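Aminotransferase (Bacillus subtilis, PDB 6L1O) is a pyridoxal-phosphate-dependent aminotransferase encoded in the operon for biosynthesis of the dipeptide antibiotic bacilysin. Local coordinates at residues V326-P331 / R364-S369. Sequence-based numbering, arbitrary orientation.
Sequences VWAEIP and RHVRIS
The carbonyl oxygen of Ala328 takes the amide of Val366 at 2.8 Å (N to O) and also meets the CA-H of His365, whose CA lies 3.1 Å from that O. Ala328 N returns a bond to Val366 O, with an N-H...O angle of 175°, and a second such ring of two bonds joins Val326 and Ile368. A fifth bond, Ile330 N to Arg364 O at 3.0 Å, continues the ladder past the end of strand 325-329, its donor standing well above the carbonyl plane. Trp327 and His365 meet diagonally across the two strands, from the non-hydrogen-bonded pairs that flank Ala328-Val366, and form an offset stack: the imidazole and the five-membered indole ring are nearly parallel (3°), with centroids 4.0 Å apart. His365 CB sits over the centre of the six-membered ring in a CH-pi contact, and Glu329 CG runs alongside the imidazole, 3.3 Å from His365 NE2. The two strands belong to the small antiparallel sheet of this class I aminotransferase, separate from the seven-stranded mixed sheet; strand 365-369 is its central member, bonded on its other side to Thr353 and Gly355. Arg367 projects from the same face of the sheet as Trp327, its CB 4.1 Å from Trp327 CE3, but the chain bends at chi3 (65°) and leads the guanidinium away toward the cofactor, where NH1 bonds OD1 of the pyridoxal-phosphate-binding Asn178. On the other face, with Val366, Ala328 CB touches Ile368 CD1. Ile330, in the loop after the strand, reaches Val366 CG1 with CG2 at 3.9 Å, and both side chains touch Phe340 of helix 337-348. Ile330 also lays CG1 over one face of the Arg364 guanidinium, whose NH1 is bonded to Phe334 O.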
loop_
_atom_site.group_PDB
_atom_site.type_symbol
_atom_site.label_atom_id
_atom_site.label_comp_id
_atom_site.label_asym_id
_atom_site.label_seq_id
_atom_site.Cartn_x
_atom_site.Cartn_y
_atom_site.Cartn_z
ATOM N N VAL B 326 23.595 -16.165 7.468
ATOM C CA VAL B 326 24.457 -17.353 7.432
ATOM C C VAL B 326 23.542 -18.565 7.262
ATOM O O VAL B 326 22.582 -18.724 7.982
ATOM C CB VAL B 326 25.305 -17.483 8.724
ATOM C CG1 VAL B 326 26.191 -18.765 8.710
ATOM C CG2 VAL B 326 26.167 -16.241 8.927
ATOM N N TRP B 327 23.814 -19.382 6.255
ATOM C CA TRP B 327 23.000 -20.593 5.933
ATOM C C TRP B 327 23.769 -21.804 6.469
ATOM O O TRP B 327 24.818 -22.140 5.924
ATOM C CB TRP B 327 22.829 -20.641 4.427
ATOM C CG TRP B 327 21.954 -21.673 3.778
ATOM C CD1 TRP B 327 22.338 -22.547 2.792
ATOM C CD2 TRP B 327 20.535 -21.902 3.980
ATOM N NE1 TRP B 327 21.267 -23.295 2.395
ATOM C CE2 TRP B 327 20.150 -22.911 3.100
ATOM C CE3 TRP B 327 19.561 -21.320 4.807
ATOM C CZ2 TRP B 327 18.822 -23.388 3.030
ATOM C CZ3 TRP B 327 18.279 -21.780 4.766
ATOM C CH2 TRP B 327 17.903 -22.818 3.860
ATOM N N ALA B 328 23.309 -22.363 7.592
ATOM C CA ALA B 328 24.082 -23.331 8.382
ATOM C C ALA B 328 23.429 -24.717 8.359
ATOM O O ALA B 328 22.218 -24.833 8.546
ATOM C CB ALA B 328 24.153 -22.900 9.834
ATOM N N GLU B 329 24.229 -25.750 8.122
ATOM C CA GLU B 329 23.713 -27.126 8.159
ATOM C C GLU B 329 23.331 -27.524 9.574
ATOM O O GLU B 329 24.007 -27.144 10.540
ATOM C CB GLU B 329 24.745 -28.094 7.602
ATOM C CG GLU B 329 24.852 -28.081 6.094
ATOM C CD GLU B 329 25.744 -29.238 5.572
ATOM O OE1 GLU B 329 25.305 -30.418 5.610
ATOM O OE2 GLU B 329 26.857 -28.961 5.123
ATOM N N ILE B 330 22.230 -28.254 9.719
ATOM C CA ILE B 330 21.798 -28.735 11.029
ATOM C C ILE B 330 22.585 -30.046 11.372
ATOM O O ILE B 330 23.181 -30.627 10.482
ATOM C CB ILE B 330 20.311 -28.972 11.097
ATOM C CG1 ILE B 330 19.926 -30.237 10.292
ATOM C CG2 ILE B 330 19.558 -27.755 10.584
ATOM C CD1 ILE B 330 18.428 -30.509 10.333
ATOM N N PRO B 331 22.667 -30.424 12.654
ATOM C CA PRO B 331 23.387 -31.656 13.000
ATOM C C PRO B 331 22.689 -32.878 12.425
ATOM O O PRO B 331 21.486 -32.954 12.431
ATOM C CB PRO B 331 23.324 -31.694 14.519
ATOM C CG PRO B 331 23.069 -30.268 14.938
ATOM C CD PRO B 331 22.186 -29.731 13.870
ATOM N N ARG B 364 17.471 -29.227 5.591
ATOM C CA ARG B 364 18.612 -29.559 6.429
ATOM C C ARG B 364 19.518 -28.344 6.778
ATOM O O ARG B 364 20.677 -28.494 7.144
ATOM C CB ARG B 364 19.433 -30.679 5.759
ATOM C CG ARG B 364 18.642 -31.989 5.639
ATOM C CD ARG B 364 19.544 -33.212 5.659
ATOM N NE ARG B 364 20.340 -33.261 6.891
ATOM C CZ ARG B 364 19.884 -33.632 8.094
ATOM N NH1 ARG B 364 18.628 -34.017 8.269
ATOM N NH2 ARG B 364 20.686 -33.600 9.146
ATOM N N HIS B 365 18.981 -27.149 6.652
ATOM C CA HIS B 365 19.708 -25.925 7.046
ATOM C C HIS B 365 18.832 -25.058 7.914
ATOM O O HIS B 365 17.612 -25.221 7.973
ATOM C CB HIS B 365 20.113 -25.105 5.823
ATOM C CG HIS B 365 21.193 -25.711 5.016
ATOM N ND1 HIS B 365 20.960 -26.753 4.133
ATOM C CD2 HIS B 365 22.505 -25.429 4.929
ATOM C CE1 HIS B 365 22.097 -27.101 3.567
ATOM N NE2 HIS B 365 23.041 -26.287 4.001
ATOM N N VAL B 366 19.469 -24.104 8.588
ATOM C CA VAL B 366 18.776 -23.038 9.259
ATOM C C VAL B 366 19.385 -21.721 8.735
ATOM O O VAL B 366 20.579 -21.680 8.358
ATOM C CB VAL B 366 18.810 -23.123 10.788
ATOM C CG1 VAL B 366 17.994 -24.291 11.296
ATOM C CG2 VAL B 366 20.243 -23.194 11.337
ATOM N N ARG B 367 18.585 -20.661 8.725
ATOM C CA ARG B 367 19.067 -19.310 8.384
ATOM C C ARG B 367 19.304 -18.508 9.664
ATOM O O ARG B 367 18.450 -18.472 10.554
ATOM C CB ARG B 367 18.062 -18.564 7.515
ATOM C CG ARG B 367 18.659 -17.323 6.865
ATOM C CD ARG B 367 17.582 -16.410 6.298
ATOM N NE ARG B 367 16.762 -15.882 7.335
ATOM C CZ ARG B 367 15.760 -15.029 7.188
ATOM N NH1 ARG B 367 15.399 -14.607 5.984
ATOM N NH2 ARG B 367 15.120 -14.595 8.275
ATOM N N ILE B 368 20.448 -17.856 9.741
ATOM C CA ILE B 368 20.863 -17.186 10.971
ATOM C C ILE B 368 21.257 -15.768 10.591
ATOM O O ILE B 368 22.044 -15.578 9.688
ATOM C CB ILE B 368 22.067 -17.898 11.649
ATOM C CG1 ILE B 368 21.806 -19.395 11.876
ATOM C CG2 ILE B 368 22.429 -17.249 12.988
ATOM C CD1 ILE B 368 22.966 -20.108 12.582
ATOM N N SER B 369 20.632 -14.780 11.200
ATOM C CA SER B 369 20.836 -13.423 10.667
ATOM C C SER B 369 21.777 -12.662 11.547
ATOM O O SER B 369 21.730 -12.792 12.776
ATOM C CB SER B 369 19.528 -12.665 10.530
ATOM O OG SER B 369 18.812 -12.816 11.700
#